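Local coordinates for aminopeptidase-like protein (PDB 5JM6) that probably removes amino-terminal residues from peptides as a zinc-dependent M18 metalloaminopeptidase, and assembles into a dodecamer linked to the Cvt pathway of selective autophagy, at residues 60-65 against 306-311; 72-77 against 313-318; 179-184 against 190-195; 263-268 against 280-285. One frame throughout, in Å; residues are numbered along the deposited sequence.

Interaction 1. Residues 60-65 against 306-311; sequences DFMTHN and DDKLCS. With ZN (zinc ion), chain G; ZN (zinc ion), chain H.
Helix 305-320, which carries the aspartate bridging the two zinc ions, meets helix 55-64 where K308 packs against F61, M62 and N65. D306 shows the bridge: its OD2 lies 1.8 Å from one zinc and its OD1 2.0 Å from the other, a shared carboxylate as in other dizinc aminopeptidases. H133 and D391 add ligands to the zinc on OD1, E340 and H485 to the zinc on OD2. Two residues further on, K308 turns to helix 55-64. The bend of M62 at chi2 (-56°) sets its SD 3.9 Å from K308 CB, and the bend at chi3 (-65°) lays M62 CE against CB and CD of the same lysine. The F61 ring approaches the K308 backbone obliquely, its CE2 4.0 Å from K308 O, and stacks on W312 further along that helix. Beyond CD the lysine runs on to N65, where K308 CE comes to 3.6 Å from N65 O. The N65 side chain folds back on its own segment: ND2 donates to a lone pair of F61 O at 2.6 Å, in the carbonyl plane and with an N-H...O angle of 159°.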
loop_
_atom_site.group_PDB
_atom_site.type_symbol
_atom_site.label_atom_id
_atom_site.label_comp_id
_atom_site.label_asym_id
_atom_site.label_seq_id
_atom_site.Cartn_x
_atom_site.Cartn_y
_atom_site.Cartn_z
ATOM N N ASP A 60 -30.682 44.866 2.387
ATOM C CA ASP A 60 -30.514 45.609 3.631
ATOM C C ASP A 60 -30.735 44.728 4.853
ATOM O O ASP A 60 -30.058 44.888 5.868
ATOM C CB ASP A 60 -31.465 46.803 3.680
ATOM C CG ASP A 60 -31.143 47.846 2.634
ATOM O OD1 ASP A 60 -29.966 47.936 2.225
ATOM O OD2 ASP A 60 -32.066 48.580 2.225
ATOM N N PHE A 61 -31.684 43.805 4.759
ATOM C CA PHE A 61 -31.929 42.877 5.853
ATOM C C PHE A 61 -30.668 42.061 6.139
ATOM O O PHE A 61 -30.173 42.056 7.265
ATOM C CB PHE A 61 -33.118 41.965 5.535
ATOM C CG PHE A 61 -33.209 40.751 6.414
ATOM C CD1 PHE A 61 -33.518 40.868 7.759
ATOM C CD2 PHE A 61 -32.997 39.488 5.888
ATOM C CE1 PHE A 61 -33.603 39.747 8.564
ATOM C CE2 PHE A 61 -33.082 38.365 6.685
ATOM C CZ PHE A 61 -33.385 38.493 8.025
ATOM N N MET A 62 -30.134 41.408 5.109
ATOM C CA MET A 62 -28.944 40.573 5.259
ATOM C C MET A 62 -27.748 41.354 5.795
ATOM O O MET A 62 -27.010 40.866 6.650
ATOM C CB MET A 62 -28.572 39.927 3.922
ATOM C CG MET A 62 -29.623 38.978 3.379
ATOM S SD MET A 62 -30.051 37.662 4.536
ATOM C CE MET A 62 -28.502 36.771 4.634
ATOM N N THR A 63 -27.566 42.568 5.294
ATOM C CA THR A 63 -26.417 43.382 5.664
ATOM C C THR A 63 -26.409 43.760 7.148
ATOM O O THR A 63 -25.382 43.652 7.818
ATOM C CB THR A 63 -26.366 44.664 4.805
ATOM O OG1 THR A 63 -26.065 44.315 3.448
ATOM C CG2 THR A 63 -25.306 45.623 5.323
ATOM N N HIS A 64 -27.548 44.217 7.654
ATOM C CA HIS A 64 -27.608 44.797 8.995
ATOM C C HIS A 64 -28.130 43.894 10.122
ATOM O O HIS A 64 -28.359 44.367 11.235
ATOM C CB HIS A 64 -28.406 46.093 8.922
ATOM C CG HIS A 64 -27.755 47.121 8.051
ATOM N ND1 HIS A 64 -28.224 47.441 6.795
ATOM C CD2 HIS A 64 -26.629 47.851 8.230
ATOM C CE1 HIS A 64 -27.434 48.350 6.253
ATOM N NE2 HIS A 64 -26.458 48.616 7.102
ATOM N N ASN A 65 -28.353 42.615 9.831
ATOM C CA ASN A 65 -28.816 41.678 10.855
ATOM C C ASN A 65 -28.026 40.370 10.837
ATOM O O ASN A 65 -28.543 39.330 10.431
ATOM C CB ASN A 65 -30.307 41.407 10.671
ATOM C CG ASN A 65 -31.115 42.684 10.568
ATOM O OD1 ASN A 65 -31.452 43.302 11.577
ATOM N ND2 ASN A 65 -31.413 43.099 9.341
ATOM N N ASP A 306 -28.201 30.271 4.262
ATOM C CA ASP A 306 -28.889 29.026 4.592
ATOM C C ASP A 306 -29.936 29.442 5.615
ATOM O O ASP A 306 -29.685 29.667 6.804
ATOM C CB ASP A 306 -27.938 27.934 5.136
ATOM C CG ASP A 306 -28.648 26.581 5.380
ATOM O OD1 ASP A 306 -29.772 26.566 5.919
ATOM O OD2 ASP A 306 -28.096 25.521 5.017
ATOM N N ASP A 307 -31.128 29.487 5.026
ATOM C CA ASP A 307 -32.454 29.890 5.508
ATOM C C ASP A 307 -32.786 31.287 6.031
ATOM O O ASP A 307 -33.964 31.542 6.256
ATOM C CB ASP A 307 -32.970 28.903 6.526
ATOM C CG ASP A 307 -34.154 28.141 5.985
ATOM O OD1 ASP A 307 -34.421 28.302 4.776
ATOM O OD2 ASP A 307 -34.842 27.434 6.741
ATOM N N LYS A 308 -31.845 32.206 6.198
ATOM C CA LYS A 308 -32.301 33.580 6.399
ATOM C C LYS A 308 -33.119 33.995 5.166
ATOM O O LYS A 308 -34.048 34.791 5.273
ATOM C CB LYS A 308 -31.137 34.541 6.649
ATOM C CG LYS A 308 -30.713 34.637 8.115
ATOM C CD LYS A 308 -29.409 35.410 8.252
ATOM C CE LYS A 308 -29.144 35.842 9.686
ATOM N NZ LYS A 308 -28.470 34.799 10.506
ATOM N N LEU A 309 -32.799 33.408 4.014
ATOM C CA LEU A 309 -33.527 33.672 2.772
ATOM C C LEU A 309 -34.970 33.150 2.786
ATOM O O LEU A 309 -35.900 33.918 2.544
ATOM C CB LEU A 309 -32.771 33.077 1.580
ATOM C CG LEU A 309 -33.439 33.120 0.201
ATOM C CD1 LEU A 309 -33.943 34.513 -0.139
ATOM C CD2 LEU A 309 -32.470 32.647 -0.867
ATOM N N CYS A 310 -35.167 31.861 3.054
ATOM C CA CYS A 310 -36.526 31.317 3.077
ATOM C C CYS A 310 -37.323 31.885 4.245
ATOM O O CYS A 310 -38.526 32.120 4.128
ATOM C CB CYS A 310 -36.516 29.789 3.153
ATOM S SG CYS A 310 -36.040 28.948 1.625
ATOM N N SER A 311 -36.652 32.109 5.370
ATOM C CA SER A 311 -37.312 32.678 6.538
ATOM C C SER A 311 -37.792 34.098 6.268
ATOM O O SER A 311 -38.935 34.438 6.574
ATOM C CB SER A 311 -36.378 32.667 7.746
ATOM O OG SER A 311 -36.163 31.345 8.209
HETATM ZN ZN ZN G . -27.439 24.899 6.591
HETATM ZN ZN ZN H . -31.201 25.233 6.175
#

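Interaction 2. Residues 72-77 against 313-318; sequences VDYCKQ and AAFMAL
C75 of helix 68-81 and F315 of helix 305-320 meet by a sulfur-aromatic contact. The sulfur C75 SG stands 3.9 Å from the centroid of the F315 ring and only 13° off the ring normal, which places it over the face. The phenyl group gets there because F315 CG is anti to the backbone N (chi1 176°), so that the ring projects across to the other helix and spans a CA separation of 7.6 Å between C75 and F315.

Apolar contacts adjoin the sulfur. C75 CB lies 3.5 Å from F315 CE1, and the far end of the ring presses on the backbone, with F315 CZ 3.5 Å from C75 CA. Y74 adds a looser touch, its CE1 4.3 Å from F315 CE2, with the two rings meeting obliquely. K78 and L79, one turn later on helix 68-81, also border F315.

Polar bonding lies at the margin: the Y74 hydroxyl is hydrogen-bonded to W312 NE1, one residue before the 313-318 segment, and to K78 NZ. Behind F315, A314 and L318 pack on strand 330-336, so the contact joins helix 68-81 to the large mixed sheet by way of helix 305-320. With an alanine in place of F315, C75 would probably lose the aromatic face beneath its sulfur and a gap would open between the helices. Cohesion across this buried interface therefore rests on dispersion and sulfur-ring attraction, with no charge pairing between the two segments.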
loop_
_atom_site.group_PDB
_atom_site.type_symbol
_atom_site.label_atom_id
_atom_site.label_comp_id
_atom_site.label_asym_id
_atom_site.label_seq_id
_atom_site.Cartn_x
_atom_site.Cartn_y
_atom_site.Cartn_z
ATOM N N VAL A 72 -34.553 38.210 14.984
ATOM C CA VAL A 72 -35.787 38.255 15.759
ATOM C C VAL A 72 -36.136 39.700 16.117
ATOM O O VAL A 72 -37.303 40.089 16.075
ATOM C CB VAL A 72 -35.690 37.393 17.033
ATOM C CG1 VAL A 72 -36.762 37.781 18.043
ATOM C CG2 VAL A 72 -35.813 35.925 16.671
ATOM N N ASP A 73 -35.123 40.499 16.433
ATOM C CA ASP A 73 -35.345 41.906 16.740
ATOM C C ASP A 73 -35.873 42.656 15.516
ATOM O O ASP A 73 -36.701 43.556 15.640
ATOM C CB ASP A 73 -34.057 42.557 17.246
ATOM C CG ASP A 73 -34.263 43.992 17.680
ATOM O OD1 ASP A 73 -34.961 44.210 18.693
ATOM O OD2 ASP A 73 -33.727 44.902 17.013
ATOM N N TYR A 74 -35.393 42.269 14.337
ATOM C CA TYR A 74 -35.844 42.851 13.075
ATOM C C TYR A 74 -37.308 42.518 12.819
ATOM O O TYR A 74 -38.107 43.392 12.483
ATOM C CB TYR A 74 -34.965 42.347 11.923
ATOM C CG TYR A 74 -35.458 42.644 10.517
ATOM C CD1 TYR A 74 -36.370 41.806 9.882
ATOM C CD2 TYR A 74 -34.977 43.739 9.808
ATOM C CE1 TYR A 74 -36.810 42.066 8.597
ATOM C CE2 TYR A 74 -35.410 44.004 8.520
ATOM C CZ TYR A 74 -36.325 43.165 7.919
ATOM O OH TYR A 74 -36.758 43.425 6.636
ATOM N N CYS A 75 -37.649 41.244 12.970
ATOM C CA CYS A 75 -39.017 40.790 12.771
ATOM C C CYS A 75 -39.946 41.405 13.804
ATOM O O CYS A 75 -41.080 41.769 13.497
ATOM C CB CYS A 75 -39.091 39.265 12.841
ATOM S SG CYS A 75 -38.102 38.423 11.590
ATOM N N LYS A 76 -39.453 41.525 15.029
ATOM C CA LYS A 76 -40.270 42.017 16.125
ATOM C C LYS A 76 -40.634 43.488 15.916
ATOM O O LYS A 76 -41.755 43.899 16.209
ATOM C CB LYS A 76 -39.547 41.812 17.459
ATOM C CG LYS A 76 -40.367 42.190 18.671
ATOM C CD LYS A 76 -39.642 41.884 19.973
ATOM C CE LYS A 76 -40.452 42.409 21.149
ATOM N NZ LYS A 76 -39.790 42.215 22.467
ATOM N N GLN A 77 -39.702 44.272 15.381
ATOM C CA GLN A 77 -39.970 45.687 15.130
ATOM C C GLN A 77 -40.918 45.897 13.952
ATOM O O GLN A 77 -41.700 46.844 13.949
ATOM C CB GLN A 77 -38.673 46.459 14.881
ATOM C CG GLN A 77 -37.710 46.493 16.056
ATOM C CD GLN A 77 -36.482 47.335 15.767
ATOM O OE1 GLN A 77 -36.406 48.007 14.737
ATOM N NE2 GLN A 77 -35.513 47.304 16.674
ATOM N N ALA A 313 -38.431 35.575 3.426
ATOM C CA ALA A 313 -39.501 35.570 2.435
ATOM C C ALA A 313 -40.815 35.100 3.053
ATOM O O ALA A 313 -41.884 35.609 2.716
ATOM C CB ALA A 313 -39.126 34.695 1.250
ATOM N N ALA A 314 -40.729 34.128 3.957
ATOM C CA ALA A 314 -41.906 33.644 4.671
ATOM C C ALA A 314 -42.477 34.746 5.555
ATOM O O ALA A 314 -43.684 34.992 5.558
ATOM C CB ALA A 314 -41.561 32.419 5.500
ATOM N N PHE A 315 -41.596 35.407 6.300
ATOM C CA PHE A 315 -41.976 36.527 7.151
ATOM C C PHE A 315 -42.670 37.620 6.341
ATOM O O PHE A 315 -43.736 38.102 6.725
ATOM C CB PHE A 315 -40.741 37.085 7.866
ATOM C CG PHE A 315 -41.008 38.312 8.695
ATOM C CD1 PHE A 315 -41.602 38.211 9.943
ATOM C CD2 PHE A 315 -40.641 39.565 8.234
ATOM C CE1 PHE A 315 -41.839 39.340 10.707
ATOM C CE2 PHE A 315 -40.872 40.696 8.995
ATOM C CZ PHE A 315 -41.473 40.583 10.231
ATOM N N MET A 316 -42.074 37.998 5.213
ATOM C CA MET A 316 -42.648 39.042 4.368
ATOM C C MET A 316 -43.983 38.606 3.771
ATOM O O MET A 316 -44.876 39.431 3.575
ATOM C CB MET A 316 -41.680 39.440 3.249
ATOM C CG MET A 316 -40.420 40.160 3.721
ATOM S SD MET A 316 -40.714 41.758 4.514
ATOM C CE MET A 316 -41.293 42.741 3.133
ATOM N N ALA A 317 -44.123 37.316 3.483
ATOM C CA ALA A 317 -45.386 36.795 2.976
ATOM C C ALA A 317 -46.502 37.012 3.990
ATOM O O ALA A 317 -47.607 37.414 3.629
ATOM C CB ALA A 317 -45.261 35.328 2.636
ATOM N N LEU A 318 -46.208 36.752 5.261
ATOM C CA LEU A 318 -47.187 36.979 6.316
ATOM C C LEU A 318 -47.578 38.453 6.377
ATOM O O LEU A 318 -48.762 38.783 6.426
ATOM C CB LEU A 318 -46.648 36.519 7.671
ATOM C CG LEU A 318 -47.661 36.566 8.816
ATOM C CD1 LEU A 318 -48.866 35.696 8.492
ATOM C CD2 LEU A 318 -47.020 36.127 10.120
#

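Interaction 3. Residues 179-184 against 190-195; sequences RVIVKD and TTVKLV
V182 O takes two bonds from T191, one from T191 N at 3.0 Å, nearly in line with the C=O, and one from T191 OG1 at 3.1 Å, 51° above the carbonyl plane. A chi1 of 59° sets the hydroxyl between the backbone N and the carbonyl carbon, facing that oxygen. A valine here would probably leave V182 O with just the amide of its partner strand. These bonds belong to an antiparallel beta hairpin in which V182-T191 and V180-K193 are the hydrogen-bonded pairs; V180 N reaches K193 O at 2.7 Å.

On one face, I181 and V192 lie side by side, I181 CD1 3.7 Å from V192 CG2, and I181 CG2 comes to 3.5 Å from T190 CG2. The extended R179 chain passes V192, R179 CD 3.7 Å from V192 CG1. On the other face V180 CG2 meets V195 CG1 at 3.9 Å, beneath helix 259-268. At the outer strand, backbone bonds from T190 and packing on W517 engage the second subunit. Paired backbone bonds thus fix the hairpin and aliphatic side chains pack on both its faces, while the arginine on the I181 and V192 face pairs with E281 of strand 277-286 and with D429 of the second subunit.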
loop_
_atom_site.group_PDB
_atom_site.type_symbol
_atom_site.label_atom_id
_atom_site.label_comp_id
_atom_site.label_asym_id
_atom_site.label_seq_id
_atom_site.Cartn_x
_atom_site.Cartn_y
_atom_site.Cartn_z
ATOM N N ARG A 179 -25.461 39.256 21.493
ATOM C CA ARG A 179 -26.136 39.839 22.637
ATOM C C ARG A 179 -25.238 39.880 23.866
ATOM O O ARG A 179 -24.345 39.050 24.033
ATOM C CB ARG A 179 -27.404 39.060 22.950
ATOM C CG ARG A 179 -27.147 37.630 23.355
ATOM C CD ARG A 179 -28.421 37.009 23.854
ATOM N NE ARG A 179 -28.244 35.621 24.257
ATOM C CZ ARG A 179 -29.254 34.807 24.536
ATOM N NH1 ARG A 179 -30.500 35.252 24.448
ATOM N NH2 ARG A 179 -29.021 33.553 24.898
ATOM N N VAL A 180 -25.490 40.864 24.721
ATOM C CA VAL A 180 -24.753 41.020 25.965
ATOM C C VAL A 180 -25.719 40.948 27.137
ATOM O O VAL A 180 -26.800 41.536 27.094
ATOM C CB VAL A 180 -23.989 42.358 26.009
ATOM C CG1 VAL A 180 -23.071 42.406 27.219
ATOM C CG2 VAL A 180 -23.200 42.564 24.728
ATOM N N ILE A 181 -25.335 40.228 28.184
ATOM C CA ILE A 181 -26.158 40.180 29.378
ATOM C C ILE A 181 -25.663 41.265 30.324
ATOM O O ILE A 181 -24.605 41.140 30.940
ATOM C CB ILE A 181 -26.099 38.798 30.048
ATOM C CG1 ILE A 181 -26.306 37.698 29.004
ATOM C CG2 ILE A 181 -27.138 38.691 31.142
ATOM C CD1 ILE A 181 -27.650 37.762 28.308
ATOM N N VAL A 182 -26.459 42.321 30.446
ATOM C CA VAL A 182 -26.044 43.527 31.147
ATOM C C VAL A 182 -26.778 43.650 32.473
ATOM O O VAL A 182 -27.938 43.251 32.595
ATOM C CB VAL A 182 -26.287 44.792 30.271
ATOM C CG1 VAL A 182 -26.506 46.048 31.115
ATOM C CG2 VAL A 182 -25.134 44.994 29.296
ATOM N N LYS A 183 -26.087 44.193 33.468
ATOM C CA LYS A 183 -26.704 44.498 34.740
ATOM C C LYS A 183 -27.041 45.981 34.770
ATOM O O LYS A 183 -26.148 46.820 34.869
ATOM C CB LYS A 183 -25.766 44.138 35.889
ATOM C CG LYS A 183 -26.420 44.195 37.242
ATOM C CD LYS A 183 -27.584 43.226 37.256
ATOM C CE LYS A 183 -27.683 42.475 38.569
ATOM N NZ LYS A 183 -28.956 41.706 38.662
ATOM N N ASP A 184 -28.329 46.298 34.685
ATOM C CA ASP A 184 -28.781 47.686 34.655
ATOM C C ASP A 184 -28.484 48.326 36.004
ATOM O O ASP A 184 -29.009 47.887 37.025
ATOM C CB ASP A 184 -30.279 47.752 34.326
ATOM C CG ASP A 184 -30.786 49.176 34.100
ATOM O OD1 ASP A 184 -30.115 50.150 34.498
ATOM O OD2 ASP A 184 -31.883 49.317 33.521
ATOM N N THR A 190 -31.453 41.973 35.669
ATOM C CA THR A 190 -30.671 41.440 34.565
ATOM C C THR A 190 -31.417 41.627 33.242
ATOM O O THR A 190 -32.625 41.399 33.160
ATOM C CB THR A 190 -30.347 39.958 34.801
ATOM O OG1 THR A 190 -29.805 39.800 36.118
ATOM C CG2 THR A 190 -29.339 39.464 33.787
ATOM N N THR A 191 -30.689 42.072 32.220
ATOM C CA THR A 191 -31.274 42.396 30.923
ATOM C C THR A 191 -30.409 41.876 29.779
ATOM O O THR A 191 -29.341 41.306 30.004
ATOM C CB THR A 191 -31.456 43.918 30.749
ATOM O OG1 THR A 191 -30.183 44.565 30.871
ATOM C CG2 THR A 191 -32.411 44.478 31.795
ATOM N N VAL A 192 -30.875 42.086 28.551
ATOM C CA VAL A 192 -30.152 41.658 27.356
ATOM C C VAL A 192 -30.103 42.795 26.341
ATOM O O VAL A 192 -31.121 43.428 26.065
ATOM C CB VAL A 192 -30.810 40.421 26.704
ATOM C CG1 VAL A 192 -30.002 39.959 25.503
ATOM C CG2 VAL A 192 -30.956 39.293 27.713
ATOM N N LYS A 193 -28.920 43.062 25.793
ATOM C CA LYS A 193 -28.765 44.118 24.797
ATOM C C LYS A 193 -28.039 43.594 23.559
ATOM O O LYS A 193 -27.216 42.684 23.652
ATOM C CB LYS A 193 -28.005 45.312 25.385
ATOM C CG LYS A 193 -28.368 45.651 26.830
ATOM C CD LYS A 193 -29.785 46.196 26.967
ATOM C CE LYS A 193 -29.865 47.664 26.588
ATOM N NZ LYS A 193 -28.780 48.456 27.232
ATOM N N LEU A 194 -28.348 44.176 22.403
ATOM C CA LEU A 194 -27.711 43.790 21.147
ATOM C C LEU A 194 -26.509 44.680 20.858
ATOM O O LEU A 194 -26.505 45.864 21.195
ATOM C CB LEU A 194 -28.696 43.864 19.979
ATOM C CG LEU A 194 -29.937 42.968 19.956
ATOM C CD1 LEU A 194 -30.633 43.096 18.606
ATOM C CD2 LEU A 194 -29.595 41.514 20.254
ATOM N N VAL A 195 -25.484 44.100 20.243
ATOM C CA VAL A 195 -24.264 44.833 19.949
ATOM C C VAL A 195 -23.697 44.404 18.597
ATOM O O VAL A 195 -23.926 43.284 18.139
ATOM C CB VAL A 195 -23.209 44.629 21.061
ATOM C CG1 VAL A 195 -22.556 43.263 20.943
ATOM C CG2 VAL A 195 -22.160 45.729 21.016
#

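Interaction 4. Residues 263-268 against 280-285; sequences KLILSQ and WELELF
I265 of helix 259-268 sets its whole branched side chain against W280 and L282 of strand 277-286, joining the helix to the antiparallel sheet it packs on. Starting at the backbone, I265 CB lies 3.9 Å from W280 CZ3. The CG2 branch bears on the same benzo part of the indole, 4.0 Å from W280 CE3. The other branch, CG1, makes the nearest approach, 3.8 Å to W280 CZ3, and comes at the ring obliquely. A chi1 of -65° turns CG1 to the side of the backbone N, and the bend at chi2 (-56°) then puts the tip, I265 CD1, 4.5 Å from L282 CD1, a loose touch.

The indole is itself supported: L282 CD1 sits over the centre of one ring face, and F253 meets W280 edge-to-face. V180 of the adjacent strand 174-183 and V195 of the edge strand 190-196 also touch I265, closing an aliphatic and aromatic core under the helix. On the reverse side of strand 277-286, E281 is hydrogen-bonded to S430 of the second subunit. Since hydrocarbon alone meets hydrocarbon across these segments, the helix is held on the sheet by shape and the hydrophobic effect, without directional bonds between them.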
loop_
_atom_site.group_PDB
_atom_site.type_symbol
_atom_site.label_atom_id
_atom_site.label_comp_id
_atom_site.label_asym_id
_atom_site.label_seq_id
_atom_site.Cartn_x
_atom_site.Cartn_y
_atom_site.Cartn_z
ATOM N N LYS A 263 -13.811 46.767 26.267
ATOM C CA LYS A 263 -13.941 48.221 26.219
ATOM C C LYS A 263 -14.713 48.661 24.985
ATOM O O LYS A 263 -15.493 49.612 25.039
ATOM C CB LYS A 263 -12.575 48.905 26.225
ATOM C CG LYS A 263 -11.706 48.626 27.431
ATOM C CD LYS A 263 -10.405 49.400 27.302
ATOM C CE LYS A 263 -9.214 48.564 27.726
ATOM N NZ LYS A 263 -7.931 49.173 27.279
ATOM N N LEU A 264 -14.485 47.973 23.872
ATOM C CA LEU A 264 -15.177 48.304 22.637
ATOM C C LEU A 264 -16.668 48.036 22.802
ATOM O O LEU A 264 -17.496 48.860 22.429
ATOM C CB LEU A 264 -14.605 47.510 21.460
ATOM C CG LEU A 264 -14.848 48.114 20.075
ATOM C CD1 LEU A 264 -14.213 49.492 19.986
ATOM C CD2 LEU A 264 -14.308 47.206 18.981
ATOM N N ILE A 265 -17.001 46.891 23.392
ATOM C CA ILE A 265 -18.394 46.529 23.628
ATOM C C ILE A 265 -19.065 47.479 24.629
ATOM O O ILE A 265 -20.228 47.843 24.453
ATOM C CB ILE A 265 -18.515 45.068 24.127
ATOM C CG1 ILE A 265 -18.044 44.091 23.044
ATOM C CG2 ILE A 265 -19.942 44.748 24.549
ATOM C CD1 ILE A 265 -18.768 44.230 21.719
ATOM N N LEU A 266 -18.337 47.898 25.663
ATOM C CA LEU A 266 -18.916 48.788 26.673
ATOM C C LEU A 266 -19.287 50.156 26.106
ATOM O O LEU A 266 -20.285 50.746 26.516
ATOM C CB LEU A 266 -17.963 48.982 27.857
ATOM C CG LEU A 266 -17.763 47.884 28.903
ATOM C CD1 LEU A 266 -16.498 48.168 29.694
ATOM C CD2 LEU A 266 -18.958 47.785 29.839
ATOM N N SER A 267 -18.484 50.671 25.180
ATOM C CA SER A 267 -18.777 51.977 24.600
ATOM C C SER A 267 -20.016 51.898 23.714
ATOM O O SER A 267 -20.849 52.805 23.724
ATOM C CB SER A 267 -17.584 52.509 23.803
ATOM O OG SER A 267 -17.666 52.126 22.442
ATOM N N GLN A 268 -20.137 50.809 22.957
ATOM C CA GLN A 268 -21.294 50.597 22.088
ATOM C C GLN A 268 -22.589 50.581 22.886
ATOM O O GLN A 268 -23.636 51.004 22.400
ATOM C CB GLN A 268 -21.170 49.283 21.314
ATOM C CG GLN A 268 -19.874 49.108 20.555
ATOM C CD GLN A 268 -19.945 49.637 19.142
ATOM O OE1 GLN A 268 -21.014 49.673 18.533
ATOM N NE2 GLN A 268 -18.801 50.047 18.608
ATOM N N TRP A 280 -21.807 37.420 27.625
ATOM C CA TRP A 280 -22.317 37.805 26.321
ATOM C C TRP A 280 -22.307 36.619 25.374
ATOM O O TRP A 280 -21.606 35.632 25.599
ATOM C CB TRP A 280 -21.527 38.979 25.721
ATOM C CG TRP A 280 -20.047 38.764 25.501
ATOM C CD1 TRP A 280 -19.431 37.628 25.057
ATOM C CD2 TRP A 280 -19.016 39.752 25.626
ATOM N NE1 TRP A 280 -18.078 37.834 24.946
ATOM C CE2 TRP A 280 -17.798 39.131 25.285
ATOM C CE3 TRP A 280 -19.004 41.096 26.010
ATOM C CZ2 TRP A 280 -16.583 39.810 25.314
ATOM C CZ3 TRP A 280 -17.793 41.765 26.042
ATOM C CH2 TRP A 280 -16.601 41.121 25.696
ATOM N N GLU A 281 -23.126 36.704 24.335
ATOM C CA GLU A 281 -23.112 35.709 23.285
ATOM C C GLU A 281 -22.707 36.396 21.993
ATOM O O GLU A 281 -23.511 37.094 21.379
ATOM C CB GLU A 281 -24.486 35.053 23.165
ATOM C CG GLU A 281 -24.461 33.541 23.126
ATOM C CD GLU A 281 -25.831 32.938 23.357
ATOM O OE1 GLU A 281 -26.234 32.058 22.568
ATOM O OE2 GLU A 281 -26.502 33.339 24.331
ATOM N N LEU A 282 -21.472 36.170 21.565
ATOM C CA LEU A 282 -20.935 36.874 20.410
ATOM C C LEU A 282 -20.390 35.887 19.396
ATOM O O LEU A 282 -19.859 34.837 19.757
ATOM C CB LEU A 282 -19.841 37.862 20.831
ATOM C CG LEU A 282 -20.236 38.960 21.823
ATOM C CD1 LEU A 282 -19.027 39.789 22.215
ATOM C CD2 LEU A 282 -21.314 39.849 21.235
ATOM N N GLU A 283 -20.534 36.228 18.123
ATOM C CA GLU A 283 -20.042 35.385 17.048
ATOM C C GLU A 283 -19.321 36.223 16.006
ATOM O O GLU A 283 -19.436 37.449 15.991
ATOM C CB GLU A 283 -21.194 34.612 16.403
ATOM C CG GLU A 283 -22.322 35.500 15.907
ATOM C CD GLU A 283 -23.555 34.714 15.511
ATOM O OE1 GLU A 283 -24.060 33.936 16.348
ATOM O OE2 GLU A 283 -24.019 34.876 14.363
ATOM N N LEU A 284 -18.566 35.556 15.145
ATOM C CA LEU A 284 -17.916 36.225 14.033
ATOM C C LEU A 284 -18.758 36.054 12.778
ATOM O O LEU A 284 -19.300 34.979 12.524
ATOM C CB LEU A 284 -16.504 35.677 13.821
ATOM C CG LEU A 284 -15.590 35.789 15.042
ATOM C CD1 LEU A 284 -14.207 35.233 14.747
ATOM C CD2 LEU A 284 -15.505 37.234 15.512
ATOM N N PHE A 285 -18.890 37.127 12.008
ATOM C CA PHE A 285 -19.600 37.065 10.740
ATOM C C PHE A 285 -18.839 37.864 9.695
ATOM O O PHE A 285 -17.987 38.686 10.028
ATOM C CB PHE A 285 -21.033 37.588 10.881
ATOM C CG PHE A 285 -21.122 39.004 11.380
ATOM C CD1 PHE A 285 -21.191 39.270 12.738
ATOM C CD2 PHE A 285 -21.146 40.067 10.492
ATOM C CE1 PHE A 285 -21.277 40.570 13.200
ATOM C CE2 PHE A 285 -21.233 41.370 10.949
ATOM C CZ PHE A 285 -21.297 41.620 12.305
#

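Overall arrangement
The four contacts form two pairs. Interactions 1 and 2 have centres 10 Å apart, share helix 305-320 and touch through F61 and Y74; helices 55-64 and 68-81 follow each other, so the two contacts cross along the chain. Interactions 3 and 4, centres 11 Å apart, come in series and lie nested inside the loops closed by the first pair. They use neighbouring strands of the six-stranded antiparallel sheet, and V195 CG1 packs on L282 CD2 at 3.6 Å. Between the pairs centres stand 21 to 24 Å apart, yet D73 CB touches L194 CD1 at 3.7 Å. Thus the helices packed beside the zinc site abut a sheet region that contacts the second subunit.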